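Local coordinates for protein O-succinylhomoserine sulfhydrylase (Mycobacterium tuberculosis, PDB 3NDN) that probably catalyses formation of L-homocysteine from O-succinyl-L-homoserine and hydrogen sulfide in methionine biosynthesis, with pyridoxal 5'-phosphate as its cofactor, at residues Arg127-Ser132 and Ala169-Thr174; Ser176-Ser181 and Ile386-Gly391; Ser287-Ala292 and Val304-Leu309; Ser300-Arg305 and Ala332-Glu337. One frame throughout, in Å; residues are numbered along the deposited sequence.

Interaction 1. Residues Arg127-Ser132 and Ala169-Thr174; sequences RSLFGS and AVFFET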
# COMPACT_ATOMS: atom_id res chain seq x y z
N ARG A 127 -25.36 10.44 29.31
CA ARG A 127 -24.56 11.68 29.33
C ARG A 127 -23.05 11.40 29.26
O ARG A 127 -22.30 12.22 28.73
CB ARG A 127 -24.89 12.53 30.58
CG ARG A 127 -24.54 14.02 30.42
CD ARG A 127 -25.00 14.87 31.62
NE ARG A 127 -26.42 15.27 31.54
CZ ARG A 127 -27.40 14.72 32.26
NH1 ARG A 127 -27.17 13.73 33.11
NH2 ARG A 127 -28.65 15.16 32.11
N SER A 128 -22.62 10.24 29.76
CA SER A 128 -21.19 9.93 29.85
C SER A 128 -20.65 9.28 28.59
O SER A 128 -20.52 8.05 28.51
CB SER A 128 -20.89 9.05 31.07
OG SER A 128 -21.09 9.77 32.28
N LEU A 129 -20.34 10.13 27.60
CA LEU A 129 -19.93 9.67 26.27
C LEU A 129 -18.55 10.19 25.85
O LEU A 129 -18.04 11.17 26.39
CB LEU A 129 -20.98 10.08 25.22
CG LEU A 129 -22.46 9.71 25.42
CD1 LEU A 129 -23.36 10.46 24.45
CD2 LEU A 129 -22.70 8.20 25.30
N PHE A 130 -17.96 9.49 24.88
CA PHE A 130 -16.82 9.98 24.07
C PHE A 130 -17.12 11.42 23.61
O PHE A 130 -18.22 11.68 23.11
CB PHE A 130 -16.67 9.06 22.85
CG PHE A 130 -15.42 9.28 22.02
CD1 PHE A 130 -14.15 9.14 22.57
CD2 PHE A 130 -15.52 9.53 20.64
CE1 PHE A 130 -12.99 9.30 21.78
CE2 PHE A 130 -14.38 9.70 19.84
CZ PHE A 130 -13.10 9.58 20.41
N GLY A 131 -16.17 12.33 23.79
CA GLY A 131 -16.31 13.74 23.39
C GLY A 131 -17.11 14.02 22.13
O GLY A 131 -18.14 14.73 22.17
N SER A 132 -16.64 13.48 21.00
CA SER A 132 -17.31 13.66 19.70
C SER A 132 -18.72 13.05 19.64
O SER A 132 -19.60 13.61 18.97
CB SER A 132 -16.44 13.12 18.56
OG SER A 132 -15.32 13.96 18.32
N ALA A 169 -34.99 6.55 19.02
CA ALA A 169 -33.66 5.96 19.25
C ALA A 169 -33.16 6.11 20.69
O ALA A 169 -33.52 7.07 21.38
CB ALA A 169 -32.62 6.53 18.26
N VAL A 170 -32.34 5.15 21.11
CA VAL A 170 -31.60 5.16 22.38
C VAL A 170 -30.10 4.93 22.06
O VAL A 170 -29.77 4.03 21.27
CB VAL A 170 -32.14 4.07 23.33
CG1 VAL A 170 -31.14 3.71 24.45
CG2 VAL A 170 -33.51 4.50 23.95
N PHE A 171 -29.20 5.72 22.66
CA PHE A 171 -27.74 5.57 22.43
C PHE A 171 -26.96 5.59 23.76
O PHE A 171 -27.18 6.48 24.58
CB PHE A 171 -27.22 6.69 21.51
CG PHE A 171 -25.73 6.63 21.22
CD1 PHE A 171 -25.21 5.65 20.39
CD2 PHE A 171 -24.85 7.54 21.81
CE1 PHE A 171 -23.82 5.57 20.13
CE2 PHE A 171 -23.46 7.48 21.55
CZ PHE A 171 -22.95 6.49 20.71
N PHE A 172 -26.04 4.63 23.97
CA PHE A 172 -25.10 4.67 25.12
C PHE A 172 -23.81 3.86 24.84
O PHE A 172 -23.78 3.06 23.90
CB PHE A 172 -25.76 4.19 26.43
CG PHE A 172 -26.29 2.75 26.40
CD1 PHE A 172 -25.46 1.68 26.71
CD2 PHE A 172 -27.63 2.50 26.09
CE1 PHE A 172 -25.95 0.35 26.68
CE2 PHE A 172 -28.13 1.18 26.06
CZ PHE A 172 -27.29 0.09 26.36
N GLU A 173 -22.77 4.11 25.65
CA GLU A 173 -21.54 3.30 25.70
C GLU A 173 -21.47 2.61 27.07
O GLU A 173 -21.89 3.20 28.07
CB GLU A 173 -20.28 4.17 25.58
CG GLU A 173 -20.15 5.02 24.32
CD GLU A 173 -19.16 6.19 24.49
OE1 GLU A 173 -18.22 6.08 25.31
OE2 GLU A 173 -19.34 7.21 23.79
N THR A 174 -20.93 1.38 27.11
CA THR A 174 -20.64 0.69 28.39
C THR A 174 -19.49 -0.32 28.24
O THR A 174 -19.47 -1.09 27.28
CB THR A 174 -21.91 0.01 29.02
OG1 THR A 174 -21.58 -0.53 30.31
CG2 THR A 174 -22.48 -1.10 28.14
O HOH W 1 -22.49 5.85 28.50
O HOH W 2 -17.62 7.36 27.74

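Interaction 2. Residues Ser176-Ser181 and Ile386-Gly391; sequences SNPMQS and IGLGDG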
# COMPACT_ATOMS: atom_id res chain seq x y z
N SER A 176 -18.07 3.20 30.40
CA SER A 176 -17.76 4.59 29.98
C SER A 176 -16.26 4.87 30.09
O SER A 176 -15.52 4.09 30.67
CB SER A 176 -18.55 5.63 30.79
OG SER A 176 -18.05 5.78 32.12
N ASN A 177 -15.82 5.99 29.53
CA ASN A 177 -14.40 6.34 29.52
C ASN A 177 -14.24 7.81 29.93
O ASN A 177 -14.79 8.69 29.27
CB ASN A 177 -13.83 6.07 28.12
CG ASN A 177 -12.48 6.72 27.88
OD1 ASN A 177 -11.60 6.72 28.75
ND2 ASN A 177 -12.31 7.28 26.69
N PRO A 178 -13.44 8.08 30.98
CA PRO A 178 -12.49 7.21 31.67
C PRO A 178 -12.94 6.58 32.99
O PRO A 178 -12.20 5.75 33.52
CB PRO A 178 -11.33 8.17 31.96
CG PRO A 178 -12.04 9.48 32.24
CD PRO A 178 -13.28 9.49 31.39
N MET A 179 -14.11 6.94 33.52
CA MET A 179 -14.49 6.49 34.87
C MET A 179 -15.01 5.04 34.92
O MET A 179 -15.16 4.47 36.01
CB MET A 179 -15.49 7.45 35.53
CG MET A 179 -14.99 8.89 35.70
SD MET A 179 -13.45 9.11 36.65
CE MET A 179 -13.94 8.63 38.30
N GLN A 180 -15.30 4.46 33.75
CA GLN A 180 -15.71 3.05 33.64
C GLN A 180 -17.01 2.69 34.41
O GLN A 180 -17.12 1.63 35.03
CB GLN A 180 -14.53 2.09 33.94
CG GLN A 180 -13.17 2.53 33.32
CD GLN A 180 -12.12 1.42 33.14
OE1 GLN A 180 -12.44 0.24 33.07
NE2 GLN A 180 -10.85 1.82 33.04
N SER A 181 -17.98 3.61 34.33
CA SER A 181 -19.35 3.40 34.82
C SER A 181 -20.10 2.52 33.82
O SER A 181 -19.86 2.61 32.60
CB SER A 181 -20.04 4.77 34.96
OG SER A 181 -21.42 4.66 35.26
N ILE A 386 -18.57 14.15 37.89
CA ILE A 386 -18.34 12.70 37.68
C ILE A 386 -17.15 12.10 38.44
O ILE A 386 -16.84 10.91 38.28
CB ILE A 386 -18.21 12.34 36.16
CG1 ILE A 386 -17.18 13.25 35.47
CG2 ILE A 386 -19.57 12.39 35.47
CD1 ILE A 386 -16.69 12.73 34.13
N GLY A 387 -16.50 12.91 39.27
CA GLY A 387 -15.40 12.44 40.12
C GLY A 387 -14.03 12.41 39.44
O GLY A 387 -13.11 11.75 39.93
N LEU A 388 -13.89 13.13 38.33
CA LEU A 388 -12.64 13.17 37.57
C LEU A 388 -11.69 14.30 38.02
O LEU A 388 -11.60 15.36 37.37
CB LEU A 388 -12.94 13.25 36.06
CG LEU A 388 -11.78 13.35 35.06
CD1 LEU A 388 -10.90 12.12 35.11
CD2 LEU A 388 -12.31 13.60 33.64
N GLY A 389 -10.96 14.07 39.11
CA GLY A 389 -10.01 15.06 39.64
C GLY A 389 -8.71 15.18 38.85
O GLY A 389 -8.45 14.39 37.93
N ASP A 390 -7.89 16.17 39.21
CA ASP A 390 -6.59 16.41 38.57
C ASP A 390 -5.55 15.33 38.89
O ASP A 390 -4.47 15.31 38.31
CB ASP A 390 -6.04 17.80 38.96
CG ASP A 390 -6.62 18.95 38.12
OD1 ASP A 390 -6.94 18.77 36.91
OD2 ASP A 390 -6.72 20.07 38.66
N GLY A 391 -5.89 14.42 39.81
CA GLY A 391 -5.01 13.29 40.17
C GLY A 391 -5.27 11.98 39.43
O GLY A 391 -4.66 10.95 39.73

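Interaction 3. Residues Ser287-Ala292 and Val304-Leu309; sequences SAQRIA and VRYPYL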
# COMPACT_ATOMS: atom_id res chain seq x y z
N SER A 287 -3.33 -9.23 30.88
CA SER A 287 -2.28 -8.30 31.30
C SER A 287 -2.88 -7.11 32.07
O SER A 287 -2.36 -6.72 33.14
CB SER A 287 -1.49 -7.83 30.07
OG SER A 287 -0.44 -6.94 30.42
N ALA A 288 -3.98 -6.56 31.58
CA ALA A 288 -4.66 -5.44 32.26
C ALA A 288 -5.19 -5.84 33.66
O ALA A 288 -5.11 -5.05 34.63
CB ALA A 288 -5.77 -4.90 31.39
N GLN A 289 -5.70 -7.08 33.78
CA GLN A 289 -6.15 -7.62 35.09
C GLN A 289 -5.00 -7.62 36.10
O GLN A 289 -5.19 -7.23 37.25
CB GLN A 289 -6.70 -9.05 34.89
CG GLN A 289 -7.20 -9.75 36.16
CD GLN A 289 -8.62 -9.37 36.54
OE1 GLN A 289 -9.52 -9.34 35.70
NE2 GLN A 289 -8.84 -9.12 37.82
N ARG A 290 -3.82 -8.07 35.68
CA ARG A 290 -2.63 -8.08 36.55
C ARG A 290 -2.18 -6.67 36.95
O ARG A 290 -1.77 -6.45 38.09
CB ARG A 290 -1.44 -8.84 35.91
CG ARG A 290 -1.53 -10.37 35.92
CD ARG A 290 -0.22 -11.03 35.40
NE ARG A 290 0.94 -10.58 36.17
CZ ARG A 290 2.22 -10.74 35.83
NH1 ARG A 290 2.55 -11.37 34.71
NH2 ARG A 290 3.17 -10.28 36.62
N ILE A 291 -2.22 -5.74 36.00
CA ILE A 291 -1.83 -4.34 36.24
C ILE A 291 -2.81 -3.62 37.19
O ILE A 291 -2.38 -2.86 38.07
CB ILE A 291 -1.61 -3.57 34.86
CG1 ILE A 291 -0.32 -4.06 34.18
CG2 ILE A 291 -1.53 -2.03 35.06
CD1 ILE A 291 -0.22 -3.76 32.66
N ALA A 292 -4.10 -3.90 37.05
CA ALA A 292 -5.13 -3.35 37.94
C ALA A 292 -4.92 -3.81 39.39
O ALA A 292 -5.01 -3.00 40.32
CB ALA A 292 -6.52 -3.74 37.46
N VAL A 304 -8.67 2.43 42.26
CA VAL A 304 -8.59 1.93 40.88
C VAL A 304 -10.00 1.69 40.33
O VAL A 304 -10.91 1.29 41.06
CB VAL A 304 -7.75 0.61 40.80
CG1 VAL A 304 -7.67 0.08 39.34
CG2 VAL A 304 -6.35 0.81 41.35
N ARG A 305 -10.19 1.93 39.03
CA ARG A 305 -11.43 1.53 38.37
C ARG A 305 -11.12 0.57 37.21
O ARG A 305 -10.40 0.93 36.27
CB ARG A 305 -12.25 2.75 37.90
CG ARG A 305 -13.03 3.49 38.99
CD ARG A 305 -14.23 2.69 39.50
NE ARG A 305 -15.03 3.46 40.46
CZ ARG A 305 -14.83 3.47 41.79
NH1 ARG A 305 -13.88 2.73 42.35
NH2 ARG A 305 -15.61 4.21 42.56
N TYR A 306 -11.62 -0.67 37.33
CA TYR A 306 -11.49 -1.74 36.35
C TYR A 306 -12.65 -2.70 36.63
O TYR A 306 -12.83 -3.11 37.77
CB TYR A 306 -10.13 -2.46 36.47
CG TYR A 306 -9.87 -3.53 35.39
CD1 TYR A 306 -9.64 -3.16 34.05
CD2 TYR A 306 -9.86 -4.90 35.71
CE1 TYR A 306 -9.40 -4.13 33.06
CE2 TYR A 306 -9.61 -5.88 34.72
CZ TYR A 306 -9.39 -5.48 33.41
OH TYR A 306 -9.19 -6.45 32.44
N PRO A 307 -13.47 -3.03 35.60
CA PRO A 307 -14.74 -3.76 35.80
C PRO A 307 -14.62 -5.17 36.40
O PRO A 307 -15.59 -5.65 36.98
CB PRO A 307 -15.32 -3.85 34.37
CG PRO A 307 -14.71 -2.69 33.66
CD PRO A 307 -13.28 -2.69 34.17
N TYR A 308 -13.47 -5.83 36.24
CA TYR A 308 -13.27 -7.19 36.78
C TYR A 308 -12.46 -7.21 38.10
O TYR A 308 -12.01 -8.27 38.56
CB TYR A 308 -12.69 -8.14 35.71
CG TYR A 308 -13.71 -9.11 35.10
CD1 TYR A 308 -13.43 -10.47 35.03
CD2 TYR A 308 -14.97 -8.67 34.64
CE1 TYR A 308 -14.35 -11.38 34.51
CE2 TYR A 308 -15.90 -9.59 34.10
CZ TYR A 308 -15.58 -10.94 34.05
OH TYR A 308 -16.46 -11.87 33.53
N LEU A 309 -12.27 -6.03 38.68
CA LEU A 309 -11.78 -5.89 40.05
C LEU A 309 -12.98 -5.94 41.03
O LEU A 309 -13.92 -5.15 40.88
CB LEU A 309 -11.02 -4.55 40.18
CG LEU A 309 -9.95 -4.34 41.25
CD1 LEU A 309 -8.85 -5.41 41.20
CD2 LEU A 309 -9.37 -2.92 41.12
O HOH W 3 -10.30 -9.21 33.14

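Interaction 4. Residues Ser300-Arg305 and Ala332-Glu337; sequences SVRWVR and ALDCPE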
# COMPACT_ATOMS: atom_id res chain seq x y z
N SER A 300 1.05 4.46 46.73
CA SER A 300 0.84 5.77 46.09
C SER A 300 -0.55 5.96 45.47
O SER A 300 -0.89 7.06 45.01
CB SER A 300 1.90 6.02 45.01
OG SER A 300 3.20 6.11 45.56
N VAL A 301 -1.35 4.89 45.48
CA VAL A 301 -2.62 4.86 44.75
C VAL A 301 -3.85 4.95 45.69
O VAL A 301 -4.00 4.12 46.58
CB VAL A 301 -2.69 3.58 43.86
CG1 VAL A 301 -4.01 3.47 43.12
CG2 VAL A 301 -1.51 3.57 42.86
N ARG A 302 -4.71 5.94 45.48
CA ARG A 302 -5.98 6.09 46.24
C ARG A 302 -7.08 5.08 45.87
O ARG A 302 -7.66 4.45 46.76
CB ARG A 302 -6.52 7.53 46.16
CG ARG A 302 -7.80 7.77 47.02
CD ARG A 302 -8.34 9.21 46.90
NE ARG A 302 -7.41 10.18 47.48
CZ ARG A 302 -7.30 11.46 47.09
NH1 ARG A 302 -8.06 11.95 46.11
NH2 ARG A 302 -6.41 12.25 47.68
N TRP A 303 -7.40 4.96 44.58
CA TRP A 303 -8.43 4.03 44.08
C TRP A 303 -8.14 3.59 42.63
O TRP A 303 -7.43 4.29 41.90
CB TRP A 303 -9.86 4.61 44.17
CG TRP A 303 -10.14 5.95 43.46
CD1 TRP A 303 -10.33 7.17 44.05
CD2 TRP A 303 -10.32 6.18 42.03
NE1 TRP A 303 -10.59 8.14 43.11
CE2 TRP A 303 -10.59 7.56 41.86
CE3 TRP A 303 -10.27 5.36 40.90
CZ2 TRP A 303 -10.80 8.14 40.60
CZ3 TRP A 303 -10.47 5.93 39.63
CH2 TRP A 303 -10.73 7.32 39.50
N VAL A 304 -8.67 2.43 42.26
CA VAL A 304 -8.59 1.93 40.88
C VAL A 304 -10.00 1.69 40.33
O VAL A 304 -10.91 1.29 41.06
CB VAL A 304 -7.75 0.61 40.80
CG1 VAL A 304 -7.67 0.08 39.34
CG2 VAL A 304 -6.35 0.81 41.35
N ARG A 305 -10.19 1.93 39.03
CA ARG A 305 -11.43 1.53 38.37
C ARG A 305 -11.12 0.57 37.21
O ARG A 305 -10.40 0.93 36.27
CB ARG A 305 -12.25 2.75 37.90
CG ARG A 305 -13.03 3.49 38.99
CD ARG A 305 -14.23 2.69 39.50
NE ARG A 305 -15.03 3.46 40.46
CZ ARG A 305 -14.83 3.47 41.79
NH1 ARG A 305 -13.88 2.73 42.35
NH2 ARG A 305 -15.61 4.21 42.56
N ALA A 332 -6.39 6.86 40.58
CA ALA A 332 -6.14 8.18 41.17
C ALA A 332 -5.02 8.13 42.21
O ALA A 332 -4.96 7.20 43.03
CB ALA A 332 -7.43 8.75 41.80
N LEU A 333 -4.14 9.13 42.15
CA LEU A 333 -3.03 9.26 43.09
C LEU A 333 -3.53 9.72 44.46
O LEU A 333 -4.47 10.51 44.55
CB LEU A 333 -1.98 10.25 42.55
CG LEU A 333 -1.19 9.83 41.31
CD1 LEU A 333 -0.51 11.02 40.66
CD2 LEU A 333 -0.17 8.73 41.61
N ASP A 334 -2.89 9.23 45.52
CA ASP A 334 -3.25 9.63 46.89
C ASP A 334 -2.39 10.81 47.34
O ASP A 334 -1.25 10.63 47.77
CB ASP A 334 -3.13 8.45 47.86
CG ASP A 334 -3.69 8.76 49.26
OD1 ASP A 334 -4.58 9.63 49.42
OD2 ASP A 334 -3.23 8.11 50.22
N CYS A 335 -2.94 12.01 47.20
CA CYS A 335 -2.26 13.25 47.57
C CYS A 335 -3.28 14.40 47.64
O CYS A 335 -4.37 14.28 47.07
CB CYS A 335 -1.14 13.58 46.56
SG CYS A 335 -1.70 13.99 44.89
N PRO A 336 -2.94 15.50 48.34
CA PRO A 336 -3.86 16.66 48.40
C PRO A 336 -4.22 17.20 47.00
O PRO A 336 -3.36 17.22 46.11
CB PRO A 336 -3.07 17.71 49.19
CG PRO A 336 -2.09 16.92 49.99
CD PRO A 336 -1.73 15.73 49.15
N GLU A 337 -5.47 17.64 46.82
CA GLU A 337 -5.97 18.05 45.50
C GLU A 337 -5.30 19.31 44.95
O GLU A 337 -5.19 19.46 43.73
CB GLU A 337 -7.52 18.16 45.49
CG GLU A 337 -8.16 18.51 44.11
CD GLU A 337 -8.15 17.36 43.08
OE1 GLU A 337 -7.97 16.19 43.48
OE2 GLU A 337 -8.33 17.63 41.86

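Interaction 1. Residues Arg127-Ser132 and Ala169-Thr174
The carboxylate of E173 takes up the backbone N-H of F130, the N-cap residue of helix 131-143. The main bond, from F130 N to E173 OE2, is 2.9 Å long with an angle of 157° at the hydrogen, and it arrives on the syn side of the oxygen, 18° out of the carboxylate plane. The same N-H leans weakly on the second oxygen, F130 N to E173 OE1 being 3.4 Å. E173 reaches across because its chain is extended beyond CG, with CG anti to the carbonyl carbon (chi1 -59°). E173 OE2 is also hemmed in by carbon, 3.4 Å from F130 CB and close to L129 CA.

Water supplies the remaining links. One molecule donates both to S128 O and to E173 O, at 2.8 Å from the latter, tying the backbone of the inverse gamma turn centred on S128 to the strand. Another lies 2.8 Å from E173 OE1 and within bonding range of S128 O, but its protons are shared among more acceptors than it can serve. Beside this polar seam, L129 CD2 packs 3.9 Å from F171 CE2, approaching the ring at a slant. F171 also touches V109 and L113 of helix 105-114.

Strand 169-173 belongs to the central seven-stranded sheet of the fold type I large domain, and the contact ties its end to the loop from strand 122-126 into helix 131-143. One N-H shared unequally by two oxygens, with water at OE1, fixes the carboxylate's rotation and pins it to the residue before the helix.

Interaction 2. Residues Ser176-Ser181 and Ile386-Gly391
M179 meets I386-L388 mainly through its methyl end: CE lies 3.6 Å from G387 O and 3.7 Å from I386 O, resting against two consecutive carbonyl oxygens. The side chain is folded, with chi2 -57° and chi3 -67°, and this curl carries SD past L388 CB at 4.2 Å. Next to it, P178 CG touches L388 CD1 at 4.1 Å, the two side chains lying roughly at right angles. No hydrogen bond crosses the interface.

The carbonyls under the methyl group are set by a Schellman motif, in which G387, with positive phi, is the first residue to leave helical geometry after helix 379-385 and turns the chain toward strand 392-396 of the C-terminal sheet. The opposing loop follows strand 169-173 of the large-domain sheet, so the contact joins loops attached to two different sheets.

That loop is braced from within. The peptide before P178 is cis, S176 N donates to S181 O at 2.9 Å, and S181 N returns a bond to S176 OG. Farther out, P178 O accepts from T330 OG1 and N177 OD1 from R394 NH1. G391 pairs with L333 through the backbone, and D390 N reaches E337 OE2.

Interaction 3. Residues Ser287-Ala292 and Val304-Leu309
A292 CB packs against the ring of Y306, 3.9 Å from Y306 CG, in an oblique approach. One helical turn earlier, A288 CB sits 4.1 Å from Y306 CE1, and A288 O lies over a face of the same ring. The two methyl groups thus touch both ends of one tyrosine, whose CG stands anti to its own backbone N (chi1 -175°) and sends the ring along the helix surface. V304 CG1 adds a looser apolar contact, 4.4 Å from A292 CB.

Outward from this core comes Q289. The bend at chi2 (83°) brings its amide to the edge of Y306 and to the backbone of Y308, and Q289 OE1 arrives in the plane of the Y306 ring, 3.6 Å from Y306 CE2. Amide and ring planes stand 77° apart. A water donates to Q289 OE1 at 2.7 Å and to Y306 OH, whose direct protein partner is G326 O. On the other side of the amide, Q289 NE2 makes a straight but long and weak bond to Y308 O, 3.4 Å; the same nitrogen also bonds to E293 OE2. The hydroxyl of Y308 hydrogen-bonds to M322 O.

The carbonyl offered to Q289 belongs to a type I beta turn, Y306 to L309, closed by L309 N on Y306 O. A288 and A292 of helix 277-296, with Q289, pack on the end of strand 301-305 and chiefly on the turn after it, the helix-on-sheet packing of the C-terminal domain of fold type I enzymes.

Interaction 4. Residues Ser300-Arg305 and Ala332-Glu337
The indole of W303 lies with one face on A332: the methyl CB is 3.6 Å from the centroid of the five-membered ring and 23° off its normal, a CH-pi contact whose closest atoms are W303 CE2 and A332 CB at 3.4 Å. At the ring edge, in its plane, sits R305 N. The indole gets there from chi1 57°, the crowded position between backbone N and carbonyl carbon, which folds it back over the neighbouring strand.

The guanidinium of R302 is gripped differently. L333 O stands over the centre of one face, 3.9 Å above it, while D334 OD1 and C335 O come to its edge. R302 NE and D334 OD1 form a long salt bridge of 3.5 Å, weak as a hydrogen bond, with guanidinium and carboxylate planes 78° apart; R302 NH2 gives C335 O another weak, bent bond. The side chain runs straight from the backbone and then bends at chi3 toward these oxygens.

Beneath the side chains the main chains are joined by R302 N to A332 O at 2.8 Å, with further bonds from D334 N to S300 O and from A332 N to W303 O. W303 N is buried here without a partner in the model. V301 and L333 form an antiparallel non-hydrogen-bonded pair, and the chain then turns a corner at R302. Strand 301-305, interrupted in this way, forms one margin of the five-stranded mixed sheet in the C-terminal domain, where 328-333 is its antiparallel neighbour.

In the fold
Interaction 1 is a buried contact of the large domain, where a carboxylate, a helix start and ordered water meet. Interactions 3 and 4 lie about the C-terminal sheet, and interaction 2, made without hydrogen bonds, bridges from the large domain to it. Interactions 3 and 4 share V304 and R305 on strand 301-305: interaction 3 covers it with a helix in an apolar, buried setting, whereas interaction 4 joins it to strand 328-333 by backbone bonds and, toward the surface, by a long, weak salt bridge. Interaction 2 touches interaction 1 through S176, interaction 3 through Q180 against P307, and interaction 4 where M179 meets W303.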